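Local coordinates for Non-structural polyprotein (Sindbis virus, PDB 4GUA) that carries the nsP2 cysteine protease that probably cuts the viral polyprotein, here still joined to the macro and zinc-binding domains of nsP3, at residues 239-244 / 271-276; 267-272 / 303-308; 289-294 / 323-328. One frame throughout, in Å; residues are numbered along the deposited sequence.

Interaction 1 (239-244 / 271-276); sequences QQCEDH and GYADRN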
ATOM      1  N   GLN A 239     -13.245  -9.148  -8.234  1.00 54.67           N
ATOM      2  CA  GLN A 239     -13.618  -8.773  -9.595  1.00 50.56           C
ATOM      3  C   GLN A 239     -14.161  -7.359  -9.631  1.00 45.67           C
ATOM      4  O   GLN A 239     -13.970  -6.641 -10.602  1.00 41.31           O
ATOM      5  CB  GLN A 239     -14.661  -9.728 -10.168  1.00 49.65           C
ATOM      6  CG  GLN A 239     -15.007  -9.457 -11.622  1.00 47.49           C
ATOM      7  CD  GLN A 239     -15.719 -10.628 -12.275  1.00 58.99           C
ATOM      8  OE1 GLN A 239     -16.881 -10.906 -11.977  1.00 61.99           O
ATOM      9  NE2 GLN A 239     -15.022 -11.323 -13.169  1.00 64.46           N
ATOM     10  N   GLN A 240     -14.869  -6.974  -8.580  1.00 47.14           N
ATOM     11  CA  GLN A 240     -15.427  -5.638  -8.517  1.00 51.44           C
ATOM     12  C   GLN A 240     -14.300  -4.611  -8.442  1.00 51.64           C
ATOM     13  O   GLN A 240     -14.371  -3.562  -9.075  1.00 51.99           O
ATOM     14  CB  GLN A 240     -16.368  -5.504  -7.320  1.00 49.87           C
ATOM     15  CG  GLN A 240     -17.187  -4.234  -7.339  1.00 50.51           C
ATOM     16  CD  GLN A 240     -18.339  -4.270  -6.371  1.00 53.41           C
ATOM     17  OE1 GLN A 240     -18.275  -4.927  -5.337  1.00 57.77           O
ATOM     18  NE2 GLN A 240     -19.401  -3.554  -6.696  1.00 55.20           N
ATOM     19  N   CYS A 241     -13.253  -4.920  -7.679  1.00 48.85           N
ATOM     20  CA  CYS A 241     -12.098  -4.032  -7.593  1.00 45.49           C
ATOM     21  C   CYS A 241     -11.492  -3.852  -8.973  1.00 49.79           C
ATOM     22  O   CYS A 241     -11.218  -2.725  -9.390  1.00 53.69           O
ATOM     23  CB  CYS A 241     -11.047  -4.574  -6.616  1.00 40.32           C
ATOM     24  SG  CYS A 241     -11.460  -4.318  -4.865  1.00 58.76           S
ATOM     25  N   GLU A 242     -11.273  -4.970  -9.663  1.00 51.00           N
ATOM     26  CA  GLU A 242     -10.738  -4.953 -11.019  1.00 48.32           C
ATOM     27  C   GLU A 242     -11.548  -4.027 -11.923  1.00 50.54           C
ATOM     28  O   GLU A 242     -10.994  -3.126 -12.537  1.00 64.91           O
ATOM     29  CB  GLU A 242     -10.724  -6.369 -11.613  1.00 46.71           C
ATOM     30  CG  GLU A 242      -9.717  -7.321 -10.974  1.00 45.53           C
ATOM     31  CD  GLU A 242      -9.700  -8.697 -11.648  1.00 58.27           C
ATOM     32  OE1 GLU A 242     -10.768  -9.341 -11.733  1.00 58.70           O
ATOM     33  OE2 GLU A 242      -8.616  -9.136 -12.099  1.00 66.28           O
ATOM     34  N   ASP A 243     -12.860  -4.235 -11.983  1.00 49.34           N
ATOM     35  CA  ASP A 243     -13.743  -3.428 -12.831  1.00 49.89           C
ATOM     36  C   ASP A 243     -13.717  -1.959 -12.450  1.00 44.97           C
ATOM     37  O   ASP A 243     -13.934  -1.090 -13.290  1.00 54.48           O
ATOM     38  CB  ASP A 243     -15.190  -3.923 -12.733  1.00 49.24           C
ATOM     39  CG  ASP A 243     -15.410  -5.236 -13.450  1.00 55.98           C
ATOM     40  OD1 ASP A 243     -14.566  -5.613 -14.285  1.00 68.35           O
ATOM     41  OD2 ASP A 243     -16.438  -5.888 -13.183  1.00 60.68           O
ATOM     42  N   HIS A 244     -13.539  -1.697 -11.164  1.00 45.68           N
ATOM     43  CA  HIS A 244     -13.546  -0.338 -10.644  1.00 51.19           C
ATOM     44  C   HIS A 244     -12.217   0.390 -10.787  1.00 54.65           C
ATOM     45  O   HIS A 244     -12.199   1.610 -10.834  1.00 55.47           O
ATOM     46  CB  HIS A 244     -13.977  -0.334  -9.173  1.00 51.91           C
ATOM     47  CG  HIS A 244     -14.272   1.032  -8.636  1.00 48.40           C
ATOM     48  ND1 HIS A 244     -15.254   1.846  -9.157  1.00 47.47           N
ATOM     49  CD2 HIS A 244     -13.686   1.737  -7.641  1.00 48.11           C
ATOM     50  CE1 HIS A 244     -15.276   2.986  -8.489  1.00 49.92           C
ATOM     51  NE2 HIS A 244     -14.329   2.948  -7.568  1.00 53.08           N
ATOM     52  N   GLY A 271     -12.263  -1.098  -2.088  1.00 50.83           N
ATOM     53  CA  GLY A 271     -10.973  -1.442  -1.522  1.00 50.84           C
ATOM     54  C   GLY A 271      -9.995  -1.404  -2.674  1.00 60.19           C
ATOM     55  O   GLY A 271     -10.368  -0.982  -3.773  1.00 62.64           O
ATOM     56  N   TYR A 272      -8.746  -1.790  -2.441  1.00 62.06           N
ATOM     57  CA  TYR A 272      -7.873  -2.128  -3.555  1.00 57.50           C
ATOM     58  C   TYR A 272      -7.399  -3.574  -3.412  1.00 53.27           C
ATOM     59  O   TYR A 272      -6.293  -3.829  -2.933  1.00 52.96           O
ATOM     60  CB  TYR A 272      -6.660  -1.201  -3.490  1.00 54.93           C
ATOM     61  CG  TYR A 272      -6.173  -1.006  -2.060  1.00 53.24           C
ATOM     62  CD1 TYR A 272      -6.794  -0.099  -1.208  1.00 54.61           C
ATOM     63  CD2 TYR A 272      -5.117  -1.756  -1.555  1.00 46.86           C
ATOM     64  CE1 TYR A 272      -6.362   0.064   0.098  1.00 55.13           C
ATOM     65  CE2 TYR A 272      -4.680  -1.596  -0.258  1.00 48.76           C
ATOM     66  CZ  TYR A 272      -5.302  -0.688   0.567  1.00 52.99           C
ATOM     67  OH  TYR A 272      -4.852  -0.537   1.864  1.00 50.26           O
ATOM     68  N   ALA A 273      -8.147  -4.513  -3.966  1.00 46.36           N
ATOM     69  CA  ALA A 273      -7.798  -5.912  -3.776  1.00 42.99           C
ATOM     70  C   ALA A 273      -6.770  -6.345  -4.805  1.00 46.46           C
ATOM     71  O   ALA A 273      -5.812  -7.044  -4.496  1.00 53.07           O
ATOM     72  CB  ALA A 273      -9.036  -6.790  -3.844  1.00 38.80           C
ATOM     73  N   ASP A 274      -6.993  -5.926  -6.043  1.00 48.38           N
ATOM     74  CA  ASP A 274      -6.120  -6.286  -7.141  1.00 47.12           C
ATOM     75  C   ASP A 274      -4.891  -5.384  -7.142  1.00 54.47           C
ATOM     76  O   ASP A 274      -4.906  -4.281  -6.599  1.00 56.47           O
ATOM     77  CB  ASP A 274      -6.874  -6.204  -8.467  1.00 41.13           C
ATOM     78  CG  ASP A 274      -7.224  -4.787  -8.849  1.00 55.14           C
ATOM     79  OD1 ASP A 274      -8.140  -4.208  -8.225  1.00 59.06           O
ATOM     80  OD2 ASP A 274      -6.586  -4.254  -9.783  1.00 64.49           O
ATOM     81  N   ARG A 275      -3.811  -5.896  -7.714  1.00 60.84           N
ATOM     82  CA  ARG A 275      -2.544  -5.184  -7.776  1.00 57.86           C
ATOM     83  C   ARG A 275      -2.701  -3.787  -8.386  1.00 56.76           C
ATOM     84  O   ARG A 275      -2.124  -2.818  -7.890  1.00 55.86           O
ATOM     85  CB  ARG A 275      -1.537  -6.040  -8.553  1.00 51.56           C
ATOM     86  CG  ARG A 275      -0.200  -5.406  -8.860  1.00 51.51           C
ATOM     87  CD  ARG A 275      -0.113  -5.062 -10.349  1.00 68.70           C
ATOM     88  NE  ARG A 275       1.181  -5.390 -10.943  1.00 70.79           N
ATOM     89  CZ  ARG A 275       2.310  -4.743 -10.676  1.00 71.16           C
ATOM     90  NH1 ARG A 275       2.316  -3.745  -9.803  1.00 75.11           N
ATOM     91  NH2 ARG A 275       3.439  -5.106 -11.267  1.00 69.30           N
ATOM     92  N   ASN A 276      -3.489  -3.667  -9.448  1.00 51.11           N
ATOM     93  CA  ASN A 276      -3.654  -2.363 -10.089  1.00 51.94           C
ATOM     94  C   ASN A 276      -4.361  -1.352  -9.198  1.00 49.31           C
ATOM     95  O   ASN A 276      -3.918  -0.211  -9.083  1.00 51.68           O
ATOM     96  CB  ASN A 276      -4.349  -2.500 -11.445  1.00 52.28           C
ATOM     97  CG  ASN A 276      -3.473  -3.207 -12.469  1.00 56.09           C
ATOM     98  OD1 ASN A 276      -3.888  -4.181 -13.102  1.00 59.32           O
ATOM     99  ND2 ASN A 276      -2.247  -2.714 -12.632  1.00 50.53           N
TER
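Cys241 supplies the polar link of this contact: its SG receives the backbone N-H of Ala273 at 3.4 Å. With an N-H...S angle of 149° the bond is weak. The sulfur is placed for it by a first torsion of -77°, which sets SG beside the backbone N of Cys241 and opposite its carbonyl carbon. The same atom also lies 3.7 Å from Gly271 O, so it sits against the chain where 271-276 comes off the preceding strand. Gly271 itself has a positive phi, a backbone shape that suits glycine.

Apolar contact is small and centres on the same cysteine. The methyl CB of Ala273 comes up to SG at 3.6 Å, so one sulfur meets both the N-H and the methyl of a single residue. Further along, the CG methylene of Glu242 lies 4.0 Å from Asp274 CB.

Topologically this is where a strand of a Rossmann-like sheet runs through a loop into the next helix: strand 263-269 leads through 271-274 into helix 275-286, and the turn leans on helix 237-257, which precedes that strand.

The charged groups have separate tasks. Asp274 is the N-cap of helix 275-286; its side chain caps a backbone N beyond Asn276, and OD1 also bonds Ser277 OG. The same oxygen lies 3.3 Å from Cys241 CB, so the capping carboxylate borders helix 237-257. Glu242 runs extended beyond CG, toward Val58 and Ile61 of helix 52-64. Its carboxylate plane is turned 56° from that of Asp274, and Glu242 OE2 stays 5.8 Å from Asp274 OD2, so the two acidic groups do not touch, though each may raise the other's pKa.

Interaction 2 (267-272 / 303-308); sequences VKSYGY and TEMYLI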
ATOM      1  N   VAL A 267     -13.506   9.322  -2.060  1.00 50.47           N
ATOM      2  CA  VAL A 267     -13.842   8.625  -3.301  1.00 54.21           C
ATOM      3  C   VAL A 267     -14.306   7.201  -3.036  1.00 53.86           C
ATOM      4  O   VAL A 267     -13.636   6.436  -2.348  1.00 58.23           O
ATOM      5  CB  VAL A 267     -12.646   8.598  -4.291  1.00 58.26           C
ATOM      6  CG1 VAL A 267     -11.362   8.204  -3.583  1.00 57.80           C
ATOM      7  CG2 VAL A 267     -12.931   7.658  -5.457  1.00 53.82           C
ATOM      8  N   LYS A 268     -15.448   6.840  -3.603  1.00 51.37           N
ATOM      9  CA  LYS A 268     -16.006   5.516  -3.380  1.00 54.53           C
ATOM     10  C   LYS A 268     -15.143   4.424  -4.032  1.00 61.59           C
ATOM     11  O   LYS A 268     -14.720   4.538  -5.189  1.00 61.41           O
ATOM     12  CB  LYS A 268     -17.439   5.454  -3.915  1.00 48.37           C
ATOM     13  CG  LYS A 268     -17.991   4.043  -3.987  1.00 53.22           C
ATOM     14  CD  LYS A 268     -19.415   4.007  -4.506  1.00 59.92           C
ATOM     15  CE  LYS A 268     -20.400   4.633  -3.533  1.00 60.34           C
ATOM     16  NZ  LYS A 268     -21.792   4.561  -4.059  1.00 62.50           N
ATOM     17  N   SER A 269     -14.888   3.365  -3.270  1.00 62.72           N
ATOM     18  CA  SER A 269     -14.132   2.223  -3.757  1.00 59.04           C
ATOM     19  C   SER A 269     -14.668   0.945  -3.145  1.00 55.21           C
ATOM     20  O   SER A 269     -15.510   0.965  -2.261  1.00 55.06           O
ATOM     21  CB  SER A 269     -12.648   2.345  -3.404  1.00 63.07           C
ATOM     22  OG  SER A 269     -12.404   1.960  -2.057  1.00 62.90           O
ATOM     23  N   TYR A 270     -14.198  -0.167  -3.682  1.00 57.35           N
ATOM     24  CA  TYR A 270     -14.424  -1.494  -3.130  1.00 49.55           C
ATOM     25  C   TYR A 270     -13.191  -2.008  -2.366  1.00 46.50           C
ATOM     26  O   TYR A 270     -13.042  -3.199  -2.121  1.00 45.96           O
ATOM     27  CB  TYR A 270     -14.963  -2.404  -4.227  1.00 47.82           C
ATOM     28  CG  TYR A 270     -16.165  -1.728  -4.861  1.00 51.25           C
ATOM     29  CD1 TYR A 270     -17.446  -1.945  -4.371  1.00 49.97           C
ATOM     30  CD2 TYR A 270     -16.008  -0.809  -5.897  1.00 57.87           C
ATOM     31  CE1 TYR A 270     -18.541  -1.304  -4.918  1.00 55.47           C
ATOM     32  CE2 TYR A 270     -17.103  -0.160  -6.456  1.00 57.78           C
ATOM     33  CZ  TYR A 270     -18.365  -0.409  -5.958  1.00 58.85           C
ATOM     34  OH  TYR A 270     -19.458   0.231  -6.500  1.00 58.17           O
ATOM     35  N   GLY A 271     -12.263  -1.098  -2.088  1.00 50.83           N
ATOM     36  CA  GLY A 271     -10.973  -1.442  -1.522  1.00 50.84           C
ATOM     37  C   GLY A 271      -9.995  -1.404  -2.674  1.00 60.19           C
ATOM     38  O   GLY A 271     -10.368  -0.982  -3.773  1.00 62.64           O
ATOM     39  N   TYR A 272      -8.746  -1.790  -2.441  1.00 62.06           N
ATOM     40  CA  TYR A 272      -7.873  -2.128  -3.555  1.00 57.50           C
ATOM     41  C   TYR A 272      -7.399  -3.574  -3.412  1.00 53.27           C
ATOM     42  O   TYR A 272      -6.293  -3.829  -2.933  1.00 52.96           O
ATOM     43  CB  TYR A 272      -6.660  -1.201  -3.490  1.00 54.93           C
ATOM     44  CG  TYR A 272      -6.173  -1.006  -2.060  1.00 53.24           C
ATOM     45  CD1 TYR A 272      -6.794  -0.099  -1.208  1.00 54.61           C
ATOM     46  CD2 TYR A 272      -5.117  -1.756  -1.555  1.00 46.86           C
ATOM     47  CE1 TYR A 272      -6.362   0.064   0.098  1.00 55.13           C
ATOM     48  CE2 TYR A 272      -4.680  -1.596  -0.258  1.00 48.76           C
ATOM     49  CZ  TYR A 272      -5.302  -0.688   0.567  1.00 52.99           C
ATOM     50  OH  TYR A 272      -4.852  -0.537   1.864  1.00 50.26           O
ATOM     51  N   THR A 303     -19.618  -4.342   0.075  1.00 56.82           N
ATOM     52  CA  THR A 303     -18.284  -4.194  -0.501  1.00 54.07           C
ATOM     53  C   THR A 303     -17.869  -2.731  -0.686  1.00 58.16           C
ATOM     54  O   THR A 303     -16.689  -2.446  -0.906  1.00 55.25           O
ATOM     55  CB  THR A 303     -18.167  -4.895  -1.864  1.00 51.28           C
ATOM     56  OG1 THR A 303     -19.118  -4.337  -2.777  1.00 49.94           O
ATOM     57  CG2 THR A 303     -18.389  -6.398  -1.726  1.00 46.96           C
ATOM     58  N   GLU A 304     -18.825  -1.807  -0.612  1.00 58.16           N
ATOM     59  CA  GLU A 304     -18.518  -0.386  -0.803  1.00 51.03           C
ATOM     60  C   GLU A 304     -17.689   0.177   0.351  1.00 54.15           C
ATOM     61  O   GLU A 304     -17.975  -0.068   1.518  1.00 60.71           O
ATOM     62  CB  GLU A 304     -19.797   0.429  -0.996  1.00 46.89           C
ATOM     63  CG  GLU A 304     -20.311   0.386  -2.425  1.00 57.82           C
ATOM     64  CD  GLU A 304     -21.462   1.338  -2.679  1.00 60.09           C
ATOM     65  OE1 GLU A 304     -21.892   2.006  -1.718  1.00 63.77           O
ATOM     66  OE2 GLU A 304     -21.930   1.417  -3.840  1.00 57.68           O
ATOM     67  N   MET A 305     -16.642   0.910  -0.001  1.00 54.94           N
ATOM     68  CA  MET A 305     -15.730   1.503   0.965  1.00 56.13           C
ATOM     69  C   MET A 305     -15.350   2.884   0.462  1.00 57.38           C
ATOM     70  O   MET A 305     -14.835   3.014  -0.642  1.00 66.22           O
ATOM     71  CB  MET A 305     -14.474   0.639   1.076  1.00 58.09           C
ATOM     72  CG  MET A 305     -13.505   1.042   2.169  1.00 59.40           C
ATOM     73  SD  MET A 305     -14.143   0.674   3.813  1.00 83.57           S
ATOM     74  CE  MET A 305     -14.229  -1.117   3.771  1.00 65.17           C
ATOM     75  N   TYR A 306     -15.594   3.916   1.254  1.00 50.23           N
ATOM     76  CA  TYR A 306     -15.129   5.245   0.887  1.00 49.44           C
ATOM     77  C   TYR A 306     -13.706   5.438   1.381  1.00 51.94           C
ATOM     78  O   TYR A 306     -13.420   5.227   2.557  1.00 50.06           O
ATOM     79  CB  TYR A 306     -16.025   6.334   1.463  1.00 52.77           C
ATOM     80  CG  TYR A 306     -17.392   6.464   0.818  1.00 54.88           C
ATOM     81  CD1 TYR A 306     -17.556   7.095  -0.407  1.00 53.60           C
ATOM     82  CD2 TYR A 306     -18.524   5.977   1.459  1.00 56.89           C
ATOM     83  CE1 TYR A 306     -18.819   7.222  -0.985  1.00 59.16           C
ATOM     84  CE2 TYR A 306     -19.781   6.097   0.896  1.00 60.81           C
ATOM     85  CZ  TYR A 306     -19.931   6.718  -0.323  1.00 63.09           C
ATOM     86  OH  TYR A 306     -21.200   6.828  -0.861  1.00 61.58           O
ATOM     87  N   LEU A 307     -12.813   5.779   0.454  1.00 55.22           N
ATOM     88  CA  LEU A 307     -11.449   6.192   0.769  1.00 50.87           C
ATOM     89  C   LEU A 307     -11.359   7.696   1.029  1.00 54.29           C
ATOM     90  O   LEU A 307     -11.854   8.510   0.255  1.00 55.13           O
ATOM     91  CB  LEU A 307     -10.516   5.826  -0.382  1.00 51.88           C
ATOM     92  CG  LEU A 307     -10.454   4.343  -0.753  1.00 51.84           C
ATOM     93  CD1 LEU A 307      -9.609   4.144  -2.001  1.00 56.98           C
ATOM     94  CD2 LEU A 307      -9.918   3.511   0.401  1.00 52.30           C
ATOM     95  N   ILE A 308     -10.723   8.056   2.135  1.00 54.74           N
ATOM     96  CA  ILE A 308     -10.569   9.450   2.526  1.00 56.00           C
ATOM     97  C   ILE A 308      -9.104   9.898   2.487  1.00 59.41           C
ATOM     98  O   ILE A 308      -8.308   9.518   3.331  1.00 64.70           O
ATOM     99  CB  ILE A 308     -11.129   9.636   3.948  1.00 52.59           C
ATOM    100  CG1 ILE A 308     -12.584   9.161   3.982  1.00 53.00           C
ATOM    101  CG2 ILE A 308     -11.027  11.085   4.389  1.00 53.48           C
ATOM    102  CD1 ILE A 308     -13.162   9.020   5.362  1.00 55.22           C
TER
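Met305 O is gripped twice by one residue: Ser269 N reaches it at 2.7 Å and Ser269 OG at 3.0 Å, from opposite faces of the carbonyl plane. The hydroxyl comes from above that plane, 35° out of it. A first torsion of 80°, which tucks OG between the backbone N and the carbonyl carbon, also lets OG accept from Gly271 N at 3.1 Å. This closes an ST turn where the strand ends.

The backbone ladder is antiparallel. Ser269 and Met305 form one hydrogen-bonded pair, and Val267 and Leu307 form the next, joined by Val267 N to Leu307 O at 3.0 Å and by the reciprocal bond. Leu307 shares the face of Val267 and Ser269, and its CG lies against Ser269 OG.

Lys268 and Tyr306, the non-hydrogen-bonded pair between them, point to the other face. The lysine chain bends at chi3 (-68°), bringing CE to 3.5 Å from Tyr306 OH, whose hydrogen bond goes to Asn228. NZ makes a salt bridge with Glu304 OE2 at 3.2 Å, met from above the carboxylate plane, while OE1 of that glutamate accepts from Ser300 N. Beside it, Tyr270 CE1 packs on Glu304 CG at 3.5 Å, and Thr303 OG1 lies at the ring edge, 3.3 Å from Tyr270 CD1.

Strand 305-312 runs between 263-269 and 288-294 in a Rossmann-like sheet. Helix 237-257 covers Val267 through Leu248 and holds Thr303 OG1 through Gln240, while Met305 reaches Val332 and Tyr333 of helix 323-333, and Leu307 touches Val281 of helix 275-286.

Interaction 3 (289-294 / 323-328); sequences VRVSAA and HHLNCV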
ATOM      1  N   VAL A 289      -1.290  13.958   3.068  1.00 55.76           N
ATOM      2  CA  VAL A 289      -0.665  13.798   4.376  1.00 59.28           C
ATOM      3  C   VAL A 289      -1.162  12.524   5.057  1.00 60.04           C
ATOM      4  O   VAL A 289      -0.374  11.749   5.600  1.00 62.89           O
ATOM      5  CB  VAL A 289      -0.981  15.002   5.290  1.00 64.49           C
ATOM      6  CG1 VAL A 289      -0.312  14.835   6.635  1.00 64.46           C
ATOM      7  CG2 VAL A 289      -0.518  16.293   4.648  1.00 66.41           C
ATOM      8  N   ARG A 290      -2.475  12.315   5.006  1.00 54.71           N
ATOM      9  CA  ARG A 290      -3.111  11.140   5.596  1.00 55.00           C
ATOM     10  C   ARG A 290      -4.067  10.488   4.612  1.00 57.81           C
ATOM     11  O   ARG A 290      -4.594  11.141   3.709  1.00 60.71           O
ATOM     12  CB  ARG A 290      -3.943  11.517   6.817  1.00 53.48           C
ATOM     13  CG  ARG A 290      -3.200  11.907   8.066  1.00 56.81           C
ATOM     14  CD  ARG A 290      -4.234  12.153   9.146  1.00 62.95           C
ATOM     15  NE  ARG A 290      -3.673  12.591  10.415  1.00 68.38           N
ATOM     16  CZ  ARG A 290      -3.342  11.786  11.413  1.00 78.59           C
ATOM     17  NH1 ARG A 290      -3.490  10.470  11.302  1.00 82.72           N
ATOM     18  NH2 ARG A 290      -2.851  12.306  12.530  1.00 83.69           N
ATOM     19  N   VAL A 291      -4.294   9.195   4.791  1.00 52.64           N
ATOM     20  CA  VAL A 291      -5.394   8.534   4.115  1.00 56.27           C
ATOM     21  C   VAL A 291      -5.959   7.440   5.015  1.00 59.52           C
ATOM     22  O   VAL A 291      -5.212   6.666   5.617  1.00 58.27           O
ATOM     23  CB  VAL A 291      -4.979   7.970   2.732  1.00 57.02           C
ATOM     24  CG1 VAL A 291      -3.720   7.142   2.839  1.00 59.68           C
ATOM     25  CG2 VAL A 291      -6.111   7.153   2.127  1.00 56.64           C
ATOM     26  N   SER A 292      -7.286   7.395   5.094  1.00 62.39           N
ATOM     27  CA  SER A 292      -8.008   6.427   5.903  1.00 65.75           C
ATOM     28  C   SER A 292      -9.183   5.920   5.079  1.00 65.11           C
ATOM     29  O   SER A 292      -9.223   6.127   3.868  1.00 64.06           O
ATOM     30  CB  SER A 292      -8.506   7.057   7.200  1.00 73.12           C
ATOM     31  OG  SER A 292      -8.933   6.056   8.116  1.00 79.25           O
ATOM     32  N   ALA A 293     -10.098   5.204   5.723  1.00 63.35           N
ATOM     33  CA  ALA A 293     -11.269   4.650   5.050  1.00 54.46           C
ATOM     34  C   ALA A 293     -12.471   4.635   5.980  1.00 52.60           C
ATOM     35  O   ALA A 293     -12.338   4.738   7.203  1.00 54.04           O
ATOM     36  CB  ALA A 293     -10.980   3.244   4.567  1.00 56.02           C
ATOM     37  N   ALA A 294     -13.651   4.522   5.388  1.00 47.61           N
ATOM     38  CA  ALA A 294     -14.887   4.506   6.149  1.00 45.22           C
ATOM     39  C   ALA A 294     -15.950   3.752   5.370  1.00 55.16           C
ATOM     40  O   ALA A 294     -15.947   3.757   4.140  1.00 54.60           O
ATOM     41  CB  ALA A 294     -15.347   5.919   6.422  1.00 45.66           C
ATOM     42  N   HIS A 323       0.367  -0.023   5.520  1.00 66.61           N
ATOM     43  CA  HIS A 323       0.223  -0.807   6.738  1.00 58.34           C
ATOM     44  C   HIS A 323      -1.072  -0.390   7.400  1.00 60.20           C
ATOM     45  O   HIS A 323      -1.954  -1.208   7.680  1.00 64.66           O
ATOM     46  CB  HIS A 323       1.409  -0.581   7.661  1.00 59.03           C
ATOM     47  CG  HIS A 323       2.710  -1.044   7.087  1.00 64.52           C
ATOM     48  ND1 HIS A 323       3.424  -0.308   6.166  1.00 65.82           N
ATOM     49  CD2 HIS A 323       3.434  -2.166   7.315  1.00 65.75           C
ATOM     50  CE1 HIS A 323       4.527  -0.961   5.844  1.00 61.57           C
ATOM     51  NE2 HIS A 323       4.557  -2.090   6.528  1.00 63.98           N
ATOM     52  N   HIS A 324      -1.166   0.910   7.647  1.00 56.92           N
ATOM     53  CA  HIS A 324      -2.331   1.495   8.278  1.00 51.02           C
ATOM     54  C   HIS A 324      -3.591   1.222   7.484  1.00 57.38           C
ATOM     55  O   HIS A 324      -4.543   0.651   7.995  1.00 59.76           O
ATOM     56  CB  HIS A 324      -2.147   2.996   8.396  1.00 50.60           C
ATOM     57  CG  HIS A 324      -3.389   3.717   8.808  1.00 51.05           C
ATOM     58  ND1 HIS A 324      -3.873   4.809   8.123  1.00 56.87           N
ATOM     59  CD2 HIS A 324      -4.252   3.497   9.826  1.00 50.79           C
ATOM     60  CE1 HIS A 324      -4.980   5.234   8.707  1.00 56.96           C
ATOM     61  NE2 HIS A 324      -5.231   4.456   9.742  1.00 49.60           N
ATOM     62  N   LEU A 325      -3.593   1.637   6.225  1.00 65.62           N
ATOM     63  CA  LEU A 325      -4.783   1.531   5.404  1.00 59.74           C
ATOM     64  C   LEU A 325      -5.241   0.079   5.283  1.00 56.59           C
ATOM     65  O   LEU A 325      -6.433  -0.207   5.376  1.00 55.01           O
ATOM     66  CB  LEU A 325      -4.523   2.128   4.022  1.00 57.19           C
ATOM     67  CG  LEU A 325      -5.763   2.377   3.170  1.00 57.69           C
ATOM     68  CD1 LEU A 325      -6.780   3.222   3.920  1.00 57.38           C
ATOM     69  CD2 LEU A 325      -5.372   3.043   1.866  1.00 58.52           C
ATOM     70  N   ASN A 326      -4.299  -0.842   5.105  1.00 54.79           N
ATOM     71  CA  ASN A 326      -4.645  -2.261   5.063  1.00 55.05           C
ATOM     72  C   ASN A 326      -5.398  -2.671   6.315  1.00 59.68           C
ATOM     73  O   ASN A 326      -6.461  -3.284   6.239  1.00 60.74           O
ATOM     74  CB  ASN A 326      -3.391  -3.126   4.943  1.00 51.85           C
ATOM     75  CG  ASN A 326      -2.831  -3.153   3.543  1.00 54.48           C
ATOM     76  OD1 ASN A 326      -3.222  -2.363   2.680  1.00 53.94           O
ATOM     77  ND2 ASN A 326      -1.894  -4.062   3.309  1.00 58.32           N
ATOM     78  N   CYS A 327      -4.838  -2.331   7.472  1.00 63.82           N
ATOM     79  CA  CYS A 327      -5.442  -2.705   8.742  1.00 65.44           C
ATOM     80  C   CYS A 327      -6.866  -2.159   8.883  1.00 63.92           C
ATOM     81  O   CYS A 327      -7.778  -2.878   9.286  1.00 66.84           O
ATOM     82  CB  CYS A 327      -4.573  -2.214   9.895  1.00 67.52           C
ATOM     83  SG  CYS A 327      -5.178  -2.740  11.495  1.00 76.40           S
ATOM     84  N   VAL A 328      -7.042  -0.885   8.549  1.00 61.01           N
ATOM     85  CA  VAL A 328      -8.322  -0.203   8.679  1.00 56.15           C
ATOM     86  C   VAL A 328      -9.405  -0.822   7.802  1.00 60.23           C
ATOM     87  O   VAL A 328     -10.433  -1.277   8.292  1.00 62.17           O
ATOM     88  CB  VAL A 328      -8.175   1.265   8.271  1.00 51.06           C
ATOM     89  CG1 VAL A 328      -9.538   1.923   8.136  1.00 54.57           C
ATOM     90  CG2 VAL A 328      -7.313   2.000   9.271  1.00 50.33           C
TER
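Val291 meets the helix just after a classic beta bulge, in which Val289 and Arg290 both face Arg310 of the neighbouring strand. Its CG2, anti to its own backbone N, touches Leu325 CD2 at 4.2 Å, and the two side chains cross at about a right angle. The carbonyl of Val291 faces the edge of the His324 imidazole, near the ring plane, with Val291 O 3.4 Å from both ND1 and CE1. A first torsion of 170° carries that ring toward the strand.

Ser292 follows with mixed contacts. Its backbone carbon lies 3.8 Å from Leu325 CD1, so one leucine methyl rests on the main chain while the other meets Val291. The hydroxyl OG is 4.1 Å from His324 CE1 and 4.2 Å from Val328 CG1, but its hydrogen bond goes to Asp478 OD1. This aspartate lies in the loop before strand 480-484 of the six-stranded sheet, so the serine ties the strand to a separate part of the chain.

The CB of Ala293 points toward the helix. It touches both Val328 CG1 (4.1 Å) and Leu325 CD1 (4.2 Å), side chains one turn apart.

The axes of strand 290-294 and helix 323-328 run almost parallel, 7° apart, with a closest approach of 7.9 Å. Such close alignment of a helix along a strand is characteristic of alpha/beta layers. The strand is at one edge of a seven-stranded mixed sheet ordered 3-2-1-4-5-7-6, the order of class I methyltransferase folds, consistent with the methyltransferase-like domain of nsP2.

In the fold
All three contacts are buried, and all belong to the seven-stranded sheet and its helices. Interaction 2 is the sheet's own ladder, largely backbone bonding with a salt bridge at its end. Interaction 1 sets a helix against the loop leaving strand 263-269 and relies on sulfur and a capping carboxylate; interaction 3 lays a helix along the edge strand, with methyl groups and an imidazole edge. Interactions 1 and 2 share Gly271 and Tyr272, and are further joined by Gln240 to Thr303 and His244 to Lys268. Tyr272 OH bonds Asn326, linking both to interaction 3, whose centre is about 17 Å from that of interaction 1. Interactions 2 and 3 occupy neighbouring strands, bonded through Tyr306 N and Ala294 O.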